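Local coordinates for protein putative nucleoside-diphosphate-sugar epimerase (Staphylococcus aureus subsp. aureus, PDB 3E48) that is of unknown function but probably binds NAD(P)H through a Rossmann-type domain and may act on nucleoside-diphosphate sugars, at residues Met59-Ala62 against Phe63-Met66; Ser125-Leu128 against Ser129-Gly132; Tyr171-Arg174 against Asn175-Ala178; Pro223-Leu226 against Glu227-Ala230. All coordinates share one frame; numbering follows the deposited sequence.

In the fold
From the N terminus, the four contacts follow one another in series; none nests in or crosses another, and each spans a single unbroken eight-residue run. Interaction 1 ends helix 56-63 and turns the chain toward strand 68-71. Interaction 2 ends helix 118-131 just before strand 134-143, at the face that meets the second subunit. Interaction 3 starts helix 174-186 directly after strand 168-172, so the first three sit at junctions around the large sheet. Interaction 4 starts helix 226-231, about 44 Å from interaction 1 between centres and on the opposite side of the chain's centre. Interactions 1 and 2 thus lie at helix C-termini and interactions 3 and 4 at hydroxyl-capped helix N-termini, each flanked by a hydrophobic staple.

Interaction 1 (Met59-Ala62 against Phe63-Met66); sequences MVEA and FKGM
Glu61 and Lys64 run side by side at the surface, and the ammonium NZ of Lys64 reaches Glu61 OE2 at 2.9 Å in a salt bridge. It approaches that oxygen on the syn side, 22° out of the carboxylate plane; a weaker bond to OE1 spans 3.0 Å. The lysine is extended beyond CG, whereas the glutamate folds at chi2 (-57°), which brings the carboxylate back alongside it. On the buried side, the selenium of Met59 (selenomethionine, atom SE) sits 3.7 Å from Phe63 CZ. It lies obliquely to the ring, 44° off the normal and 4.5 Å from the centroid, a Met-aromatic contact.

Backbone bonds set these pairs at the last turn of helix 56-63: Phe63 N gives to Met59 O (3.0 Å) and Lys64 N to Glu61 O (3.2 Å). A type II turn from Phe63 to Met66 then leads toward strand 68-71, closed by Met66 N to Phe63 O. In the next shell, Leu89 and Ala92 of helix 84-96 pack on the phenyl ring, while Arg49 NH1 binds the carbonyls of Ala62 and Lys64. The chemistry thus divides by side: dispersion joins the helix end to the core, and an ion pair, probably softened by solvent, spans its exposed side.

Interaction 2 (Ser125-Leu128 against Ser129-Gly132); sequences SRLL and STSG
Ser131 turns its hydroxyl back on the helix and gives a short bond from OG to Leu128 O, 2.6 Å. Chi1 of 73° sets that OG between its own backbone N and carbonyl carbon, facing the preceding turn; the same oxygen accepts from Ile133 N just beyond the helix, so OG both donates and accepts. Thr130 takes a matching torsion (73°), and its OG1 donates to Leu127 O at 2.9 Å. Ser131 N reaches this carbonyl too, at 3.0 Å and from the same face of its plane, which makes Leu127 O a doubly gripped acceptor. With OG1 so placed, Thr130 CG2 is pressed to 3.1 Å from Arg126 O. Leu127 brings CD1 to 3.9 Å from Thr130 OG1.

This is the C-terminal end of helix 118-131 in the beta-alpha-beta unit between strands 100-106 and 134-143. Gly132 leaves the helix with a phi of 85°. Water 1 lies between the two sides of this exit, 2.8 Å from Leu128 O and weakly bound by Gly132 N.

Leu128 heads inward onto Tyr135, Tyr137, Ile101 and Phe103. The polar ends of Ser125 and Arg126 reach across to the second subunit, Ser125 OG to His111 O and Arg126 NE to Asp109 O of that subunit, while Arg194 and Gly122 of the same chain bind Ser125 OG and Arg126 NH1 respectively.

Interaction 3 (Tyr171-Arg174 against Asn175-Ala178); sequences YITR and NDIA
Thr173 and Ile177 share the first backbone bond of helix 174-186, Ile177 N to Thr173 O at 3.1 Å. Ala178 N to Arg174 O follows at 2.8 Å, nearly straight, with N-H...O at 169°. The chain passes from the extended strand conformation of Ile172 through Thr173 into helical angles at Arg174, which makes Thr173 the N-cap.

Its hydroxyl does the capping: OG1 accepts from Asp176 N at 2.9 Å, a position given by chi1 of 65°, where OG1 stands over the first helical turn. In a full capping box the carboxylate of Asp176 would accept directly from Thr173 N; here water 2 bridges them, accepting from that N and donating to Asp176 OD2. The same OD2 is bonded to Gln271 N, so the acid has a firm partner outside the turn as well.

The residues flanking the cap form a hydrophobic staple. Ile172 CG2 meets Ile177 CD1 at 3.8 Å, and Ile172 CG1 rests 3.7 Å from Asp176 CB, the side chains crossing at a slant. Ile177 continues this apolar patch onto Met140 and Tyr143 of strand 134-143, while Arg174 forms a cation-pi contact with Tyr143. A second water, water 3, lies 2.7 Å from Thr173 OG1 and accepts from Asn175 ND2 at 3.0 Å.

Interaction 4 (Pro223-Leu226 against Glu227-Ala230); sequences PVSL and ETFA
Ser225 OG accepts the backbone N-H of Thr228 at 3.1 Å, and Thr228 OG1 lies 2.7 Å from the same hydroxyl. The bond from Thr228 N makes Ser225 the N-cap of helix 226-231; chi1 of 64° tucks its OG between the backbone N and the carbonyl carbon, turned toward the open amides of the first turn. Water 4 completes the polar cluster: it accepts from Ser225 N at 2.7 Å and is hydrogen-bonded to Thr228 OG1. The water thus links the N-cap amide to the hydroxyl three residues on, the two groups that a capping box would join directly. Thr228 can reach it because its OG1 is anti to the carbonyl carbon (chi1 -59°).

Behind the cap, the helical bonds begin with Phe229 N to Ser225 O at 3.0 Å, then Ala230 N to Leu226 O at 3.1 Å. The Glu227 carboxylate curls back over the start of the helix, OE1 coming 3.4 Å from Ser225 CB.

Val224 and Phe229 flank the cap as a hydrophobic staple, CG2 of the valine 4.0 Å from CB of the phenylalanine, the two side chains crossing at about a right angle. Val224 is also backbone-bonded to Ile161, beyond the short strand 159-160 that pairs with 220-221, while Phe229 and Leu226 lean on helix 239-251 through Leu243, Ala244 and His248.

Interaction 1 (Met59-Ala62 against Phe63-Met66)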
loop_
_atom_site.group_PDB
_atom_site.type_symbol
_atom_site.label_atom_id
_atom_site.label_comp_id
_atom_site.label_asym_id
_atom_site.label_seq_id
_atom_site.Cartn_x
_atom_site.Cartn_y
_atom_site.Cartn_z
HETATM N N MSE B 59 -14.575 -14.765 11.176
HETATM C CA MSE B 59 -13.120 -14.947 11.171
HETATM C C MSE B 59 -12.623 -15.250 12.583
HETATM O O MSE B 59 -11.787 -16.132 12.781
HETATM C CB MSE B 59 -12.418 -13.696 10.617
HETATM C CG MSE B 59 -12.386 -13.608 9.089
HETATM SE SE MSE B 59 -10.706 -14.243 8.275
HETATM C CE MSE B 59 -10.167 -12.591 7.418
ATOM N N VAL B 60 -13.132 -14.515 13.567
ATOM C CA VAL B 60 -12.742 -14.745 14.956
ATOM C C VAL B 60 -13.018 -16.195 15.355
ATOM O O VAL B 60 -12.154 -16.872 15.924
ATOM C CB VAL B 60 -13.515 -13.820 15.925
ATOM C CG1 VAL B 60 -13.239 -14.226 17.365
ATOM C CG2 VAL B 60 -13.100 -12.377 15.699
ATOM N N GLU B 61 -14.220 -16.674 15.049
ATOM C CA GLU B 61 -14.593 -18.043 15.389
ATOM C C GLU B 61 -13.702 -19.074 14.706
ATOM O O GLU B 61 -13.234 -20.016 15.340
ATOM C CB GLU B 61 -16.056 -18.304 15.010
ATOM C CG GLU B 61 -17.065 -17.556 15.862
ATOM C CD GLU B 61 -16.919 -17.873 17.341
ATOM O OE1 GLU B 61 -16.827 -19.072 17.683
ATOM O OE2 GLU B 61 -16.903 -16.922 18.155
ATOM N N ALA B 62 -13.470 -18.892 13.413
ATOM C CA ALA B 62 -12.648 -19.818 12.645
ATOM C C ALA B 62 -11.205 -19.901 13.131
ATOM O O ALA B 62 -10.564 -20.942 12.993
ATOM C CB ALA B 62 -12.670 -19.426 11.169
ATOM N N PHE B 63 -10.699 -18.810 13.697
ATOM C CA PHE B 63 -9.316 -18.754 14.169
ATOM C C PHE B 63 -9.103 -19.281 15.587
ATOM O O PHE B 63 -7.961 -19.420 16.026
ATOM C CB PHE B 63 -8.782 -17.314 14.084
ATOM C CG PHE B 63 -8.497 -16.829 12.676
ATOM C CD1 PHE B 63 -8.820 -17.596 11.555
ATOM C CD2 PHE B 63 -7.899 -15.588 12.477
ATOM C CE1 PHE B 63 -8.550 -17.126 10.259
ATOM C CE2 PHE B 63 -7.630 -15.115 11.194
ATOM C CZ PHE B 63 -7.955 -15.886 10.084
ATOM N N LYS B 64 -10.182 -19.554 16.314
ATOM C CA LYS B 64 -10.039 -20.078 17.674
ATOM C C LYS B 64 -9.235 -21.378 17.643
ATOM O O LYS B 64 -9.533 -22.285 16.866
ATOM C CB LYS B 64 -11.412 -20.337 18.306
ATOM C CG LYS B 64 -12.167 -19.069 18.654
ATOM C CD LYS B 64 -13.530 -19.377 19.258
ATOM C CE LYS B 64 -14.215 -18.104 19.720
ATOM N NZ LYS B 64 -15.570 -18.368 20.285
ATOM N N GLY B 65 -8.204 -21.457 18.476
ATOM C CA GLY B 65 -7.393 -22.659 18.519
ATOM C C GLY B 65 -6.331 -22.796 17.434
ATOM O O GLY B 65 -5.582 -23.770 17.431
HETATM N N MSE B 66 -6.256 -21.842 16.509
HETATM C CA MSE B 66 -5.255 -21.914 15.444
HETATM C C MSE B 66 -3.964 -21.203 15.837
HETATM O O MSE B 66 -3.987 -20.229 16.588
HETATM C CB MSE B 66 -5.812 -21.299 14.158
HETATM C CG MSE B 66 -7.079 -21.955 13.652
HETATM SE SE MSE B 66 -6.756 -23.790 13.078
HETATM C CE MSE B 66 -7.384 -24.633 14.613
#

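Interaction 2 (Ser125-Leu128 against Ser129-Gly132)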
loop_
_atom_site.group_PDB
_atom_site.type_symbol
_atom_site.label_atom_id
_atom_site.label_comp_id
_atom_site.label_asym_id
_atom_site.label_seq_id
_atom_site.Cartn_x
_atom_site.Cartn_y
_atom_site.Cartn_z
ATOM N N SER B 125 0.183 -5.345 3.473
ATOM C CA SER B 125 1.549 -5.495 3.967
ATOM C C SER B 125 1.784 -4.583 5.166
ATOM O O SER B 125 2.276 -5.013 6.214
ATOM C CB SER B 125 2.548 -5.166 2.849
ATOM O OG SER B 125 3.885 -5.290 3.294
ATOM N N ARG B 126 1.422 -3.316 5.014
ATOM C CA ARG B 126 1.606 -2.354 6.096
ATOM C C ARG B 126 0.744 -2.665 7.320
ATOM O O ARG B 126 1.216 -2.555 8.453
ATOM C CB ARG B 126 1.336 -0.945 5.562
ATOM C CG ARG B 126 2.344 -0.584 4.484
ATOM C CD ARG B 126 1.953 0.617 3.642
ATOM N NE ARG B 126 3.074 1.003 2.785
ATOM C CZ ARG B 126 3.504 0.302 1.738
ATOM N NH1 ARG B 126 2.903 -0.832 1.389
ATOM N NH2 ARG B 126 4.567 0.718 1.057
ATOM N N LEU B 127 -0.506 -3.072 7.107
ATOM C CA LEU B 127 -1.364 -3.387 8.244
ATOM C C LEU B 127 -0.746 -4.527 9.052
ATOM O O LEU B 127 -0.770 -4.509 10.283
ATOM C CB LEU B 127 -2.771 -3.782 7.791
ATOM C CG LEU B 127 -3.824 -3.853 8.913
ATOM C CD1 LEU B 127 -4.070 -2.448 9.484
ATOM C CD2 LEU B 127 -5.114 -4.439 8.369
ATOM N N LEU B 128 -0.196 -5.525 8.366
ATOM C CA LEU B 128 0.432 -6.634 9.079
ATOM C C LEU B 128 1.592 -6.098 9.908
ATOM O O LEU B 128 1.781 -6.491 11.058
ATOM C CB LEU B 128 0.919 -7.702 8.094
ATOM C CG LEU B 128 -0.239 -8.525 7.527
ATOM C CD1 LEU B 128 0.205 -9.257 6.271
ATOM C CD2 LEU B 128 -0.726 -9.512 8.582
ATOM N N SER B 129 2.366 -5.188 9.322
ATOM C CA SER B 129 3.493 -4.594 10.028
ATOM C C SER B 129 3.032 -3.853 11.291
ATOM O O SER B 129 3.665 -3.962 12.341
ATOM C CB SER B 129 4.245 -3.632 9.099
ATOM O OG SER B 129 5.364 -3.062 9.757
ATOM N N THR B 130 1.923 -3.118 11.203
ATOM C CA THR B 130 1.429 -2.365 12.361
ATOM C C THR B 130 0.771 -3.224 13.438
ATOM O O THR B 130 0.671 -2.802 14.592
ATOM C CB THR B 130 0.371 -1.309 11.975
ATOM O OG1 THR B 130 -0.864 -1.963 11.650
ATOM C CG2 THR B 130 0.837 -0.481 10.786
ATOM N N SER B 131 0.329 -4.422 13.061
ATOM C CA SER B 131 -0.370 -5.330 13.978
ATOM C C SER B 131 0.439 -5.888 15.143
ATOM O O SER B 131 -0.119 -6.185 16.200
ATOM C CB SER B 131 -0.951 -6.510 13.201
ATOM O OG SER B 131 0.082 -7.384 12.802
ATOM N N GLY B 132 1.742 -6.059 14.947
ATOM C CA GLY B 132 2.565 -6.610 16.007
ATOM C C GLY B 132 2.541 -8.128 16.016
ATOM O O GLY B 132 3.179 -8.767 16.854
HETATM O O HOH W 1 3.652 -7.235 12.994
#

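Interaction 3 (Tyr171-Arg174 against Asn175-Ala178)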
loop_
_atom_site.group_PDB
_atom_site.type_symbol
_atom_site.label_atom_id
_atom_site.label_comp_id
_atom_site.label_asym_id
_atom_site.label_seq_id
_atom_site.Cartn_x
_atom_site.Cartn_y
_atom_site.Cartn_z
ATOM N N TYR B 171 6.067 -14.724 -14.932
ATOM C CA TYR B 171 5.008 -15.721 -14.789
ATOM C C TYR B 171 5.457 -16.925 -13.978
ATOM O O TYR B 171 6.634 -17.272 -13.974
ATOM C CB TYR B 171 4.598 -16.252 -16.160
ATOM C CG TYR B 171 3.716 -15.350 -16.977
ATOM C CD1 TYR B 171 2.328 -15.445 -16.888
ATOM C CD2 TYR B 171 4.263 -14.442 -17.884
ATOM C CE1 TYR B 171 1.502 -14.667 -17.685
ATOM C CE2 TYR B 171 3.445 -13.652 -18.687
ATOM C CZ TYR B 171 2.064 -13.773 -18.583
ATOM O OH TYR B 171 1.244 -13.005 -19.377
ATOM N N ILE B 172 4.498 -17.584 -13.336
ATOM C CA ILE B 172 4.774 -18.778 -12.536
ATOM C C ILE B 172 3.475 -19.594 -12.407
ATOM O O ILE B 172 2.381 -19.026 -12.389
ATOM C CB ILE B 172 5.328 -18.380 -11.136
ATOM C CG1 ILE B 172 5.691 -19.630 -10.332
ATOM C CG2 ILE B 172 4.298 -17.536 -10.381
ATOM C CD1 ILE B 172 6.421 -19.325 -9.037
ATOM N N THR B 173 3.588 -20.919 -12.339
ATOM C CA THR B 173 2.398 -21.764 -12.224
ATOM C C THR B 173 1.852 -21.741 -10.804
ATOM O O THR B 173 2.572 -21.422 -9.855
ATOM C CB THR B 173 2.688 -23.250 -12.565
ATOM O OG1 THR B 173 3.587 -23.795 -11.593
ATOM C CG2 THR B 173 3.288 -23.388 -13.949
ATOM N N ARG B 174 0.572 -22.071 -10.659
ATOM C CA ARG B 174 -0.019 -22.120 -9.332
ATOM C C ARG B 174 0.652 -23.272 -8.598
ATOM O O ARG B 174 0.900 -23.192 -7.398
ATOM C CB ARG B 174 -1.527 -22.372 -9.394
ATOM C CG ARG B 174 -2.337 -21.221 -9.954
ATOM C CD ARG B 174 -3.760 -21.259 -9.429
ATOM N NE ARG B 174 -4.564 -20.185 -10.000
ATOM C CZ ARG B 174 -5.228 -20.276 -11.146
ATOM N NH1 ARG B 174 -5.195 -21.400 -11.848
ATOM N NH2 ARG B 174 -5.911 -19.234 -11.599
ATOM N N ASN B 175 0.941 -24.350 -9.322
ATOM C CA ASN B 175 1.596 -25.496 -8.707
ATOM C C ASN B 175 2.900 -25.075 -8.033
ATOM O O ASN B 175 3.179 -25.474 -6.898
ATOM C CB ASN B 175 1.887 -26.579 -9.749
ATOM C CG ASN B 175 2.649 -27.756 -9.164
ATOM O OD1 ASN B 175 2.170 -28.426 -8.249
ATOM N ND2 ASN B 175 3.843 -28.009 -9.687
ATOM N N ASP B 176 3.699 -24.262 -8.723
ATOM C CA ASP B 176 4.965 -23.808 -8.154
ATOM C C ASP B 176 4.783 -22.840 -6.988
ATOM O O ASP B 176 5.567 -22.855 -6.033
ATOM C CB ASP B 176 5.855 -23.176 -9.233
ATOM C CG ASP B 176 6.489 -24.217 -10.148
ATOM O OD1 ASP B 176 6.558 -25.404 -9.759
ATOM O OD2 ASP B 176 6.937 -23.847 -11.250
ATOM N N ILE B 177 3.759 -21.995 -7.053
ATOM C CA ILE B 177 3.511 -21.072 -5.955
ATOM C C ILE B 177 3.181 -21.932 -4.744
ATOM O O ILE B 177 3.711 -21.722 -3.655
ATOM C CB ILE B 177 2.323 -20.141 -6.261
ATOM C CG1 ILE B 177 2.733 -19.138 -7.342
ATOM C CG2 ILE B 177 1.868 -19.423 -4.983
ATOM C CD1 ILE B 177 1.586 -18.337 -7.891
ATOM N N ALA B 178 2.316 -22.921 -4.950
ATOM C CA ALA B 178 1.928 -23.811 -3.866
ATOM C C ALA B 178 3.134 -24.550 -3.294
ATOM O O ALA B 178 3.228 -24.728 -2.080
ATOM C CB ALA B 178 0.874 -24.804 -4.349
HETATM O O HOH W 2 6.314 -21.955 -12.944
HETATM O O HOH W 3 4.692 -26.195 -11.879
#

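Interaction 4 (Pro223-Leu226 against Glu227-Ala230)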
loop_
_atom_site.group_PDB
_atom_site.type_symbol
_atom_site.label_atom_id
_atom_site.label_comp_id
_atom_site.label_asym_id
_atom_site.label_seq_id
_atom_site.Cartn_x
_atom_site.Cartn_y
_atom_site.Cartn_z
ATOM N N PRO B 223 -0.824 -5.958 -29.707
ATOM C CA PRO B 223 -1.550 -5.364 -28.587
ATOM C C PRO B 223 -2.594 -4.324 -28.964
ATOM O O PRO B 223 -2.348 -3.451 -29.797
ATOM C CB PRO B 223 -0.432 -4.779 -27.729
ATOM C CG PRO B 223 0.580 -4.375 -28.747
ATOM C CD PRO B 223 0.598 -5.571 -29.671
ATOM N N VAL B 224 -3.766 -4.439 -28.351
ATOM C CA VAL B 224 -4.844 -3.497 -28.587
ATOM C C VAL B 224 -4.743 -2.407 -27.531
ATOM O O VAL B 224 -3.941 -2.510 -26.595
ATOM C CB VAL B 224 -6.232 -4.173 -28.490
ATOM C CG1 VAL B 224 -6.404 -5.164 -29.630
ATOM C CG2 VAL B 224 -6.383 -4.879 -27.150
ATOM N N SER B 225 -5.549 -1.365 -27.687
ATOM C CA SER B 225 -5.554 -0.254 -26.746
ATOM C C SER B 225 -6.062 -0.715 -25.385
ATOM O O SER B 225 -6.702 -1.761 -25.273
ATOM C CB SER B 225 -6.454 0.867 -27.269
ATOM O OG SER B 225 -7.801 0.430 -27.353
ATOM N N LEU B 226 -5.777 0.072 -24.352
ATOM C CA LEU B 226 -6.219 -0.256 -23.004
ATOM C C LEU B 226 -7.742 -0.211 -22.915
ATOM O O LEU B 226 -8.354 -0.999 -22.192
ATOM C CB LEU B 226 -5.613 0.726 -21.994
ATOM C CG LEU B 226 -4.095 0.687 -21.812
ATOM C CD1 LEU B 226 -3.647 1.880 -20.981
ATOM C CD2 LEU B 226 -3.690 -0.620 -21.138
ATOM N N GLU B 227 -8.350 0.713 -23.656
ATOM C CA GLU B 227 -9.803 0.858 -23.662
ATOM C C GLU B 227 -10.462 -0.358 -24.312
ATOM O O GLU B 227 -11.423 -0.913 -23.780
ATOM C CB GLU B 227 -10.212 2.124 -24.426
ATOM C CG GLU B 227 -9.604 3.422 -23.905
ATOM C CD GLU B 227 -8.105 3.507 -24.130
ATOM O OE1 GLU B 227 -7.660 3.334 -25.284
ATOM O OE2 GLU B 227 -7.367 3.756 -23.153
ATOM N N THR B 228 -9.934 -0.769 -25.460
ATOM C CA THR B 228 -10.474 -1.914 -26.188
ATOM C C THR B 228 -10.358 -3.199 -25.369
ATOM O O THR B 228 -11.301 -3.987 -25.300
ATOM C CB THR B 228 -9.748 -2.105 -27.539
ATOM O OG1 THR B 228 -9.894 -0.918 -28.329
ATOM C CG2 THR B 228 -10.335 -3.282 -28.306
ATOM N N PHE B 229 -9.202 -3.406 -24.747
ATOM C CA PHE B 229 -8.983 -4.598 -23.935
ATOM C C PHE B 229 -9.989 -4.672 -22.785
ATOM O O PHE B 229 -10.595 -5.713 -22.540
ATOM C CB PHE B 229 -7.562 -4.598 -23.367
ATOM C CG PHE B 229 -7.187 -5.883 -22.686
ATOM C CD1 PHE B 229 -6.866 -7.011 -23.435
ATOM C CD2 PHE B 229 -7.174 -5.973 -21.301
ATOM C CE1 PHE B 229 -6.538 -8.213 -22.812
ATOM C CE2 PHE B 229 -6.849 -7.170 -20.667
ATOM C CZ PHE B 229 -6.530 -8.292 -21.425
ATOM N N ALA B 230 -10.166 -3.558 -22.083
ATOM C CA ALA B 230 -11.093 -3.504 -20.961
ATOM C C ALA B 230 -12.521 -3.779 -21.412
ATOM O O ALA B 230 -13.288 -4.443 -20.717
ATOM C CB ALA B 230 -11.017 -2.136 -20.287
HETATM O O HOH W 4 -7.623 -0.996 -29.451
#